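Local structure of proto-oncogene tyrosine-protein kinase receptor Ret (7AMK) at residues F260-D265 / G312-Y317; N232-Q237 / V339-F344; D228-S233 / V275-V280. The protein acts as a receptor tyrosine kinase whose calcium-binding, cadherin-like extracellular domains assemble with GDNF and its co-receptor GFR alpha 1. The protein carries 4 engineered substitutions. One frame throughout, in Å; residues are numbered along the deposited sequence.

Contact 1: residues F260-D265 / G312-Y317. With CA (calcium ion), chain N; CA (calcium ion), chain M.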
loop_
_atom_site.group_PDB
_atom_site.type_symbol
_atom_site.label_atom_id
_atom_site.label_comp_id
_atom_site.label_asym_id
_atom_site.label_seq_id
_atom_site.Cartn_x
_atom_site.Cartn_y
_atom_site.Cartn_z
ATOM N N PHE A 260 -14.452 8.221 4.540
ATOM C CA PHE A 260 -14.008 9.413 5.246
ATOM C C PHE A 260 -15.172 10.005 6.018
ATOM O O PHE A 260 -16.269 10.157 5.472
ATOM C CB PHE A 260 -13.450 10.456 4.270
ATOM C CG PHE A 260 -12.164 10.035 3.616
ATOM C CD1 PHE A 260 -10.958 10.203 4.271
ATOM C CD2 PHE A 260 -12.171 9.444 2.371
ATOM C CE1 PHE A 260 -9.768 9.804 3.678
ATOM C CE2 PHE A 260 -10.994 9.039 1.773
ATOM C CZ PHE A 260 -9.786 9.222 2.428
ATOM N N VAL A 261 -14.929 10.338 7.284
ATOM C CA VAL A 261 -15.907 10.999 8.135
ATOM C C VAL A 261 -15.268 12.281 8.637
ATOM O O VAL A 261 -14.087 12.286 8.996
ATOM C CB VAL A 261 -16.356 10.086 9.301
ATOM C CG1 VAL A 261 -17.038 10.894 10.403
ATOM C CG2 VAL A 261 -17.253 8.962 8.758
ATOM N N TYR A 262 -16.032 13.360 8.646
ATOM C CA TYR A 262 -15.519 14.671 8.992
ATOM C C TYR A 262 -16.197 15.198 10.245
ATOM O O TYR A 262 -17.373 14.922 10.502
ATOM C CB TYR A 262 -15.710 15.673 7.842
ATOM C CG TYR A 262 -15.128 15.170 6.539
ATOM C CD1 TYR A 262 -15.871 14.350 5.687
ATOM C CD2 TYR A 262 -13.826 15.491 6.167
ATOM C CE1 TYR A 262 -15.327 13.878 4.492
ATOM C CE2 TYR A 262 -13.283 15.028 4.996
ATOM C CZ TYR A 262 -14.022 14.226 4.154
ATOM O OH TYR A 262 -13.441 13.779 2.977
ATOM N N ASP A 263 -15.434 15.959 11.027
ATOM C CA ASP A 263 -15.955 16.551 12.257
ATOM C C ASP A 263 -15.301 17.917 12.418
ATOM O O ASP A 263 -14.070 18.015 12.435
ATOM C CB ASP A 263 -15.668 15.639 13.463
ATOM C CG ASP A 263 -16.462 16.019 14.703
ATOM O OD1 ASP A 263 -16.511 17.206 15.053
ATOM O OD2 ASP A 263 -17.037 15.119 15.338
ATOM N N ARG A 264 -16.114 18.971 12.512
ATOM C CA ARG A 264 -15.554 20.316 12.582
ATOM C C ARG A 264 -14.824 20.592 13.888
ATOM O O ARG A 264 -14.019 21.534 13.943
ATOM C CB ARG A 264 -16.653 21.352 12.364
ATOM C CG ARG A 264 -17.249 21.242 10.976
ATOM C CD ARG A 264 -18.210 22.377 10.652
ATOM N NE ARG A 264 -18.729 22.220 9.293
ATOM C CZ ARG A 264 -18.120 22.641 8.190
ATOM N NH1 ARG A 264 -16.968 23.295 8.239
ATOM N NH2 ARG A 264 -18.683 22.399 7.006
ATOM N N ASP A 265 -15.078 19.803 14.927
ATOM C CA ASP A 265 -14.368 19.943 16.190
ATOM C C ASP A 265 -12.930 19.426 16.075
ATOM O O ASP A 265 -12.613 18.555 15.259
ATOM C CB ASP A 265 -15.096 19.185 17.299
ATOM C CG ASP A 265 -16.509 19.678 17.507
ATOM O OD1 ASP A 265 -16.714 20.909 17.482
ATOM O OD2 ASP A 265 -17.429 18.843 17.678
ATOM N N GLY A 312 -10.341 21.272 12.012
ATOM C CA GLY A 312 -11.222 20.203 12.439
ATOM C C GLY A 312 -10.514 18.866 12.316
ATOM O O GLY A 312 -9.273 18.812 12.267
ATOM N N THR A 313 -11.293 17.784 12.255
ATOM C CA THR A 313 -10.770 16.424 12.229
ATOM C C THR A 313 -11.316 15.685 11.016
ATOM O O THR A 313 -12.515 15.762 10.707
ATOM C CB THR A 313 -11.140 15.669 13.529
ATOM O OG1 THR A 313 -10.761 16.466 14.665
ATOM C CG2 THR A 313 -10.444 14.304 13.614
ATOM N N VAL A 314 -10.426 14.977 10.332
ATOM C CA VAL A 314 -10.765 14.079 9.235
ATOM C C VAL A 314 -10.532 12.651 9.712
ATOM O O VAL A 314 -9.426 12.314 10.161
ATOM C CB VAL A 314 -9.933 14.386 7.981
ATOM C CG1 VAL A 314 -10.256 13.408 6.857
ATOM C CG2 VAL A 314 -10.193 15.792 7.523
ATOM N N HIS A 315 -11.569 11.813 9.631
ATOM C CA HIS A 315 -11.456 10.402 9.999
ATOM C C HIS A 315 -11.403 9.517 8.753
ATOM O O HIS A 315 -12.091 9.778 7.765
ATOM C CB HIS A 315 -12.622 9.951 10.896
ATOM C CG HIS A 315 -12.697 10.675 12.200
ATOM N ND1 HIS A 315 -12.186 10.156 13.372
ATOM C CD2 HIS A 315 -13.246 11.875 12.527
ATOM C CE1 HIS A 315 -12.412 11.002 14.363
ATOM N NE2 HIS A 315 -13.047 12.056 13.874
ATOM N N GLU A 316 -10.596 8.457 8.807
ATOM C CA GLU A 316 -10.524 7.462 7.741
ATOM C C GLU A 316 -10.877 6.094 8.299
ATOM O O GLU A 316 -10.259 5.633 9.268
ATOM C CB GLU A 316 -9.134 7.385 7.114
ATOM C CG GLU A 316 -8.602 8.654 6.491
ATOM C CD GLU A 316 -7.276 8.408 5.776
ATOM O OE1 GLU A 316 -6.986 7.232 5.463
ATOM O OE2 GLU A 316 -6.530 9.380 5.531
ATOM N N TYR A 317 -11.839 5.437 7.665
ATOM C CA TYR A 317 -12.257 4.090 8.030
ATOM C C TYR A 317 -11.938 3.155 6.869
ATOM O O TYR A 317 -12.383 3.388 5.739
ATOM C CB TYR A 317 -13.754 4.066 8.364
ATOM C CG TYR A 317 -14.068 4.864 9.604
ATOM C CD1 TYR A 317 -13.994 4.269 10.856
ATOM C CD2 TYR A 317 -14.399 6.221 9.527
ATOM C CE1 TYR A 317 -14.259 4.963 11.982
ATOM C CE2 TYR A 317 -14.670 6.941 10.674
ATOM C CZ TYR A 317 -14.593 6.302 11.903
ATOM O OH TYR A 317 -14.838 6.975 13.080
HETATM CA CA CA N . -17.600 16.494 17.251
HETATM CA CA CA M . -16.415 22.905 18.749
#
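Phe260 and Glu316 face each other across two antiparallel strands, 260-263 and 312-317, in the third cadherin-like beta sandwich of RET. Their side chains run alongside one another in the same direction, and the ring corner CE1 of Phe260 comes to 3.3 Å from Glu316 CG. Phe260 CG stands beside the backbone N (chi1 -68°), which brings the ring over toward the partner strand. The ring plane is turned 64° from the carboxylate, whose main polar partner is Arg301 on the next strand. Val314 is the bump on this face of the sheet and fills the hollow between two rings: its CG1 lies 3.9 Å from Tyr262 CE2 while also reaching Phe260 CD1, and its CG2 meets Tyr262 CD2. With an alanine here in place of Phe260, one wall of that hollow would be gone, and the methylene stem of Glu316 would probably lose its packing partner and be less restrained, though Arg301 still holds its carboxylate.

The other face looks into the sandwich. There Val261 presses CB and CG2 against CE2 of Tyr317, two residues beyond its pairing partner His315, with CG2 at 3.8 Å from that CE2; Leu279 and Leu353 close in around them. His315 presents its ring edge to Val261 O, while its ND1 is held by His298 and its buried NE2 has no partner in the model. Backbone bonds pair Val261 with His315 and Asp263 with Thr313, the tightest being His315 N to Val261 O at 2.6 Å. Where strand 260-263 ends, Asp263 OD1 accepts from Asp265 N in an Asx turn, and both carboxylates grip the chain N calcium. Thr313 ties down the loop that follows: its OG1 donates to Asp265 O over 2.9 Å, in the carbonyl plane.

Contact 2: residues N232-Q237 / V339-F344. Engineered in segment 232-237: Gln237 (natural residue Asn). With CA (calcium ion), chain N; NAG (2-acetamido-2-deoxy-beta-D-glucopyranose), chain E.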
loop_
_atom_site.group_PDB
_atom_site.type_symbol
_atom_site.label_atom_id
_atom_site.label_comp_id
_atom_site.label_asym_id
_atom_site.label_seq_id
_atom_site.Cartn_x
_atom_site.Cartn_y
_atom_site.Cartn_z
ATOM N N ASN A 232 -20.098 19.598 17.386
ATOM C CA ASN A 232 -20.401 19.315 15.993
ATOM C C ASN A 232 -20.435 17.809 15.794
ATOM O O ASN A 232 -19.528 17.105 16.238
ATOM C CB ASN A 232 -19.376 19.955 15.054
ATOM C CG ASN A 232 -19.463 21.474 15.048
ATOM O OD1 ASN A 232 -20.208 22.058 14.261
ATOM N ND2 ASN A 232 -18.703 22.117 15.934
ATOM N N SER A 233 -21.502 17.319 15.146
ATOM C CA SER A 233 -21.570 15.892 14.910
ATOM C C SER A 233 -20.796 15.508 13.656
ATOM O O SER A 233 -20.645 16.314 12.734
ATOM C CB SER A 233 -23.013 15.441 14.764
ATOM O OG SER A 233 -23.673 16.221 13.795
ATOM N N PRO A 234 -20.289 14.280 13.624
ATOM C CA PRO A 234 -19.602 13.793 12.430
ATOM C C PRO A 234 -20.565 13.614 11.272
ATOM O O PRO A 234 -21.769 13.451 11.451
ATOM C CB PRO A 234 -19.025 12.460 12.888
ATOM C CG PRO A 234 -19.942 12.027 13.988
ATOM C CD PRO A 234 -20.300 13.282 14.703
ATOM N N TYR A 235 -20.018 13.665 10.058
ATOM C CA TYR A 235 -20.837 13.545 8.852
ATOM C C TYR A 235 -19.978 13.018 7.705
ATOM O O TYR A 235 -18.741 13.150 7.693
ATOM C CB TYR A 235 -21.473 14.883 8.449
ATOM C CG TYR A 235 -20.453 15.967 8.084
ATOM C CD1 TYR A 235 -19.897 16.777 9.066
ATOM C CD2 TYR A 235 -20.054 16.178 6.761
ATOM C CE1 TYR A 235 -18.954 17.788 8.740
ATOM C CE2 TYR A 235 -19.121 17.175 6.431
ATOM C CZ TYR A 235 -18.578 17.973 7.422
ATOM O OH TYR A 235 -17.662 18.950 7.105
ATOM N N VAL A 236 -20.646 12.453 6.737
ATOM C CA VAL A 236 -19.985 11.996 5.525
ATOM C C VAL A 236 -20.229 13.020 4.438
ATOM O O VAL A 236 -21.215 13.768 4.458
ATOM C CB VAL A 236 -20.472 10.601 5.086
ATOM C CG1 VAL A 236 -19.967 9.567 6.059
ATOM C CG2 VAL A 236 -21.982 10.585 5.045
ATOM N N GLN A 237 -19.302 13.075 3.500
ATOM C CA GLN A 237 -19.416 13.928 2.334
ATOM C C GLN A 237 -19.692 13.008 1.156
ATOM O O GLN A 237 -18.846 12.184 0.788
ATOM C CB GLN A 237 -18.156 14.759 2.140
ATOM C CG GLN A 237 -18.316 15.873 1.129
ATOM C CD GLN A 237 -17.436 17.064 1.445
ATOM O OE1 GLN A 237 -16.696 17.052 2.433
ATOM N NE2 GLN A 237 -17.512 18.106 0.612
ATOM N N VAL A 339 -20.597 4.713 13.695
ATOM C CA VAL A 339 -19.601 5.645 14.210
ATOM C C VAL A 339 -20.296 6.609 15.166
ATOM O O VAL A 339 -21.196 7.357 14.770
ATOM C CB VAL A 339 -18.904 6.410 13.076
ATOM C CG1 VAL A 339 -18.095 7.547 13.659
ATOM C CG2 VAL A 339 -17.996 5.479 12.258
ATOM N N ASN A 340 -19.873 6.620 16.423
ATOM C CA ASN A 340 -20.572 7.358 17.473
ATOM C C ASN A 340 -19.630 8.402 18.078
ATOM O O ASN A 340 -18.600 8.046 18.652
ATOM C CB ASN A 340 -21.076 6.371 18.522
ATOM C CG ASN A 340 -21.906 7.005 19.612
ATOM O OD1 ASN A 340 -21.921 8.217 19.795
ATOM N ND2 ASN A 340 -22.614 6.154 20.357
ATOM N N ASP A 341 -19.969 9.684 17.913
ATOM C CA ASP A 341 -19.311 10.788 18.614
ATOM C C ASP A 341 -19.813 10.801 20.052
ATOM O O ASP A 341 -20.882 11.340 20.345
ATOM C CB ASP A 341 -19.604 12.114 17.922
ATOM C CG ASP A 341 -18.841 13.304 18.551
ATOM O OD1 ASP A 341 -18.282 13.183 19.679
ATOM O OD2 ASP A 341 -18.810 14.365 17.877
ATOM N N THR A 342 -19.016 10.247 20.966
ATOM C CA THR A 342 -19.528 9.886 22.287
ATOM C C THR A 342 -19.923 11.106 23.110
ATOM O O THR A 342 -20.951 11.092 23.790
ATOM C CB THR A 342 -18.480 9.066 23.033
ATOM O OG1 THR A 342 -17.243 9.802 23.041
ATOM C CG2 THR A 342 -18.279 7.707 22.335
ATOM N N THR A 343 -19.108 12.150 23.088
ATOM C CA THR A 343 -19.347 13.349 23.881
ATOM C C THR A 343 -20.170 14.397 23.137
ATOM O O THR A 343 -20.261 15.534 23.610
ATOM C CB THR A 343 -18.015 13.972 24.332
ATOM O OG1 THR A 343 -17.170 14.164 23.200
ATOM C CG2 THR A 343 -17.293 13.066 25.306
ATOM N N PHE A 344 -20.748 14.068 21.979
ATOM C CA PHE A 344 -21.638 15.025 21.337
ATOM C C PHE A 344 -23.008 14.982 22.017
ATOM O O PHE A 344 -23.634 13.916 22.059
ATOM C CB PHE A 344 -21.774 14.749 19.850
ATOM C CG PHE A 344 -22.716 15.698 19.158
ATOM C CD1 PHE A 344 -22.298 16.976 18.795
ATOM C CD2 PHE A 344 -24.029 15.328 18.899
ATOM C CE1 PHE A 344 -23.176 17.858 18.171
ATOM C CE2 PHE A 344 -24.897 16.197 18.267
ATOM C CZ PHE A 344 -24.479 17.466 17.909
HETATM CA CA CA N . -17.600 16.494 17.251
HETATM C C1 NAG E . -23.431 6.544 21.465
HETATM C C2 NAG E . -24.566 5.558 21.763
HETATM C C3 NAG E . -25.337 6.003 23.008
HETATM C C4 NAG E . -24.409 6.295 24.181
HETATM C C5 NAG E . -23.262 7.210 23.753
HETATM C C6 NAG E . -22.204 7.419 24.820
HETATM C C7 NAG E . -25.680 4.353 19.916
HETATM C C8 NAG E . -24.943 3.127 20.374
HETATM N N2 NAG E . -25.469 5.470 20.624
HETATM O O3 NAG E . -26.292 5.009 23.364
HETATM O O4 NAG E . -25.156 7.014 25.153
HETATM O O5 NAG E . -22.592 6.667 22.609
HETATM O O6 NAG E . -22.245 6.447 25.856
HETATM O O7 NAG E . -26.437 4.333 18.949
#
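The ring of Phe344 is the flat piece that meets segment 232-237: Ser233 CB sits over the centre of one face, and Asn232 N approaches the edge near the ring plane. The first of these is a CH-pi contact, with Ser233 CB 4.0 Å from the centroid of the Phe344 ring and 9° off the ring normal. Corner CE1 of Phe344 also comes within 3.5 Å of Ser233 N, so the ring packs on backbone as much as on side chain. The setting is the calcium-binding end of a cadherin-like domain, where the linker entering from the preceding domain meets the end of strand 331-341. A type I turn from Asp341 to Phe344, closed by Phe344 N bonding to Asp341 O, reverses the chain. With CG of Phe344 anti to its own nitrogen (chi1 179°), the ring then extends to the linker.

Beside the ring, the proline of the linker packs on the acidic side chain: Pro234 CD lies 3.5 Å from Asp341 CB, the two side chains crossing at a slant, and Leu279 and Val261 adjoin the proline. No hydrogen bond joins the segments; the polar link is metal. The chain N calcium takes Asn232 O at 2.3 Å and Asp341 OD2 at 2.5 Å, and these two acceptors, 3.3 Å apart from Asn232 O to Asp341 OD2, are drawn together by the ion they share. Asp263, Asp265, Asp230 and Asn277 complete its shell. One residue before Asp341 in the strand, Asn340 points away from the linker and carries a glycan, its ND2 joined covalently to C1 of the first N-acetylglucosamine. Asp341 binds the metal through one oxygen: OD1 stays 4.2 Å from the chain N calcium.

Contact 3: residues D228-S233 / V275-V280. With CA (calcium ion), chain M; CA (calcium ion), chain N; CA (calcium ion), chain L.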
loop_
_atom_site.group_PDB
_atom_site.type_symbol
_atom_site.label_atom_id
_atom_site.label_comp_id
_atom_site.label_asym_id
_atom_site.label_seq_id
_atom_site.Cartn_x
_atom_site.Cartn_y
_atom_site.Cartn_z
ATOM N N ASP A 228 -11.962 24.686 22.464
ATOM C CA ASP A 228 -12.977 23.983 21.702
ATOM C C ASP A 228 -13.734 23.036 22.609
ATOM O O ASP A 228 -13.186 22.473 23.557
ATOM C CB ASP A 228 -12.316 23.193 20.567
ATOM C CG ASP A 228 -13.298 22.597 19.618
ATOM O OD1 ASP A 228 -14.031 23.362 18.993
ATOM O OD2 ASP A 228 -13.315 21.362 19.469
ATOM N N GLU A 229 -15.001 22.836 22.296
ATOM C CA GLU A 229 -15.739 21.735 22.886
ATOM C C GLU A 229 -16.384 20.940 21.760
ATOM O O GLU A 229 -16.415 21.373 20.607
ATOM C CB GLU A 229 -16.769 22.228 23.904
ATOM C CG GLU A 229 -17.994 22.807 23.315
ATOM C CD GLU A 229 -19.032 23.130 24.390
ATOM O OE1 GLU A 229 -18.697 22.976 25.583
ATOM O OE2 GLU A 229 -20.174 23.534 24.051
ATOM N N ASP A 230 -16.885 19.756 22.096
ATOM C CA ASP A 230 -17.441 18.834 21.108
ATOM C C ASP A 230 -18.881 19.271 20.866
ATOM O O ASP A 230 -19.802 18.890 21.586
ATOM C CB ASP A 230 -17.325 17.389 21.597
ATOM C CG ASP A 230 -17.883 16.351 20.598
ATOM O OD1 ASP A 230 -18.284 16.693 19.468
ATOM O OD2 ASP A 230 -17.919 15.168 20.979
ATOM N N ASP A 231 -19.077 20.113 19.851
ATOM C CA ASP A 231 -20.406 20.649 19.571
ATOM C C ASP A 231 -20.760 20.510 18.093
ATOM O O ASP A 231 -21.626 21.238 17.596
ATOM C CB ASP A 231 -20.527 22.114 20.042
ATOM C CG ASP A 231 -19.611 23.086 19.248
ATOM O OD1 ASP A 231 -18.830 22.646 18.380
ATOM O OD2 ASP A 231 -19.698 24.306 19.493
ATOM N N ASN A 232 -20.098 19.598 17.386
ATOM C CA ASN A 232 -20.401 19.315 15.993
ATOM C C ASN A 232 -20.435 17.809 15.794
ATOM O O ASN A 232 -19.528 17.105 16.238
ATOM C CB ASN A 232 -19.376 19.955 15.054
ATOM C CG ASN A 232 -19.463 21.474 15.048
ATOM O OD1 ASN A 232 -20.208 22.058 14.261
ATOM N ND2 ASN A 232 -18.703 22.117 15.934
ATOM N N SER A 233 -21.502 17.319 15.146
ATOM C CA SER A 233 -21.570 15.892 14.910
ATOM C C SER A 233 -20.796 15.508 13.656
ATOM O O SER A 233 -20.645 16.314 12.734
ATOM C CB SER A 233 -23.013 15.441 14.764
ATOM O OG SER A 233 -23.673 16.221 13.795
ATOM N N VAL A 275 -10.918 11.896 25.747
ATOM C CA VAL A 275 -12.212 11.351 25.354
ATOM C C VAL A 275 -13.083 12.385 24.651
ATOM O O VAL A 275 -14.031 11.999 23.947
ATOM C CB VAL A 275 -12.969 10.768 26.562
ATOM C CG1 VAL A 275 -14.241 10.074 26.078
ATOM C CG2 VAL A 275 -12.086 9.791 27.328
ATOM N N GLN A 276 -12.787 13.675 24.815
ATOM C CA GLN A 276 -13.469 14.732 24.076
ATOM C C GLN A 276 -13.403 14.482 22.579
ATOM O O GLN A 276 -12.321 14.380 21.995
ATOM C CB GLN A 276 -12.844 16.094 24.394
ATOM C CG GLN A 276 -13.110 17.156 23.314
ATOM C CD GLN A 276 -12.809 18.590 23.757
ATOM O OE1 GLN A 276 -12.536 18.861 24.933
ATOM N NE2 GLN A 276 -12.892 19.521 22.809
ATOM N N ASN A 277 -14.568 14.397 21.948
ATOM C CA ASN A 277 -14.653 14.312 20.497
ATOM C C ASN A 277 -14.139 12.995 19.964
ATOM O O ASN A 277 -13.904 12.870 18.768
ATOM C CB ASN A 277 -13.901 15.445 19.803
ATOM C CG ASN A 277 -14.543 15.817 18.509
ATOM O OD1 ASN A 277 -15.755 15.883 18.429
ATOM N ND2 ASN A 277 -13.744 16.030 17.474
ATOM N N LYS A 278 -13.943 12.017 20.828
ATOM C CA LYS A 278 -13.562 10.692 20.382
ATOM C C LYS A 278 -14.739 10.037 19.670
ATOM O O LYS A 278 -15.861 10.014 20.191
ATOM C CB LYS A 278 -13.118 9.861 21.583
ATOM C CG LYS A 278 -12.629 8.467 21.249
ATOM C CD LYS A 278 -12.285 7.739 22.552
ATOM C CE LYS A 278 -12.013 6.261 22.332
ATOM N NZ LYS A 278 -11.804 5.549 23.637
ATOM N N LEU A 279 -14.485 9.495 18.481
ATOM C CA LEU A 279 -15.457 8.649 17.792
ATOM C C LEU A 279 -15.114 7.180 18.040
ATOM O O LEU A 279 -14.003 6.744 17.737
ATOM C CB LEU A 279 -15.480 8.923 16.283
ATOM C CG LEU A 279 -15.680 10.357 15.795
ATOM C CD1 LEU A 279 -15.714 10.395 14.246
ATOM C CD2 LEU A 279 -16.949 10.890 16.403
ATOM N N VAL A 280 -16.074 6.423 18.559
ATOM C CA VAL A 280 -15.949 4.982 18.758
ATOM C C VAL A 280 -16.854 4.288 17.749
ATOM O O VAL A 280 -18.013 4.683 17.577
ATOM C CB VAL A 280 -16.321 4.565 20.194
ATOM C CG1 VAL A 280 -15.586 5.415 21.216
ATOM C CG2 VAL A 280 -17.825 4.649 20.401
HETATM CA CA CA M . -16.415 22.905 18.749
HETATM CA CA CA N . -17.600 16.494 17.251
HETATM CA CA CA L . -18.840 25.920 18.157
HETATM O O HOH W 1 -20.329 25.329 16.453
HETATM O O HOH W 2 -20.328 27.263 19.340
#
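Two acceptors, Asp230 OD1 and Asn277 OD1, sit just 2.9 Å apart without being hydrogen-bonded; both bind the chain N calcium. Each lies 2.3 Å from that ion: Asp230 OD1 to the calcium, and Asn277 OD1 to the same calcium. The side chains meet at about a right angle, carboxylate and amide planes 79° apart, and each sends one oxygen to the metal. Asn277 sits in a type II turn, Val275 to Lys278, with a positive phi of 69°, and its ND2 is held elsewhere, by Thr267; Asp230 OD2 has Thr343.

The one hydrogen bond across the segments runs from Gln276 NE2 to Asp228 O, 3.1 Å long. The extended Gln276 chain delivers its amide from above the carbonyl plane of Asp228, well off the lone pairs. Behind it the acidic linker, close to the DxNDN motif of cadherins, serves further ions: Asp228 OD1, Glu229 O and Asp231 OD1 bind the chain M calcium, and Asp231 OD2 binds the chain L calcium, itself carrying two waters. Glu142 and Glu196 from the preceding domain share in these two sites. Such a concentration of carboxylates would probably push itself apart without the calcium ions, so metal binding is likely to be what sets the linker between the two domains.

Overall arrangement
The three contacts lie at one end of the third cadherin-like domain, and all three touch the chain N calcium. Contact 1 is the buried one, a true strand pairing whose strength is backbone hydrogen bonds and packed side chains, with metal only at its loop end. Contacts 2 and 3 are partly buried and almost without hydrogen bonds of their own; they start from the same linker, sharing Asn232 and Ser233, and reach the neighbouring strands 331-341 and 279-283 of the opposing sheet. Contact 2 still has an aromatic ring and a proline, whereas contact 3 is nearly all oxygen and calcium. Asp265 ties contact 1 to the linker, its OD2 probably accepting a hydrogen bond from Asn232 N.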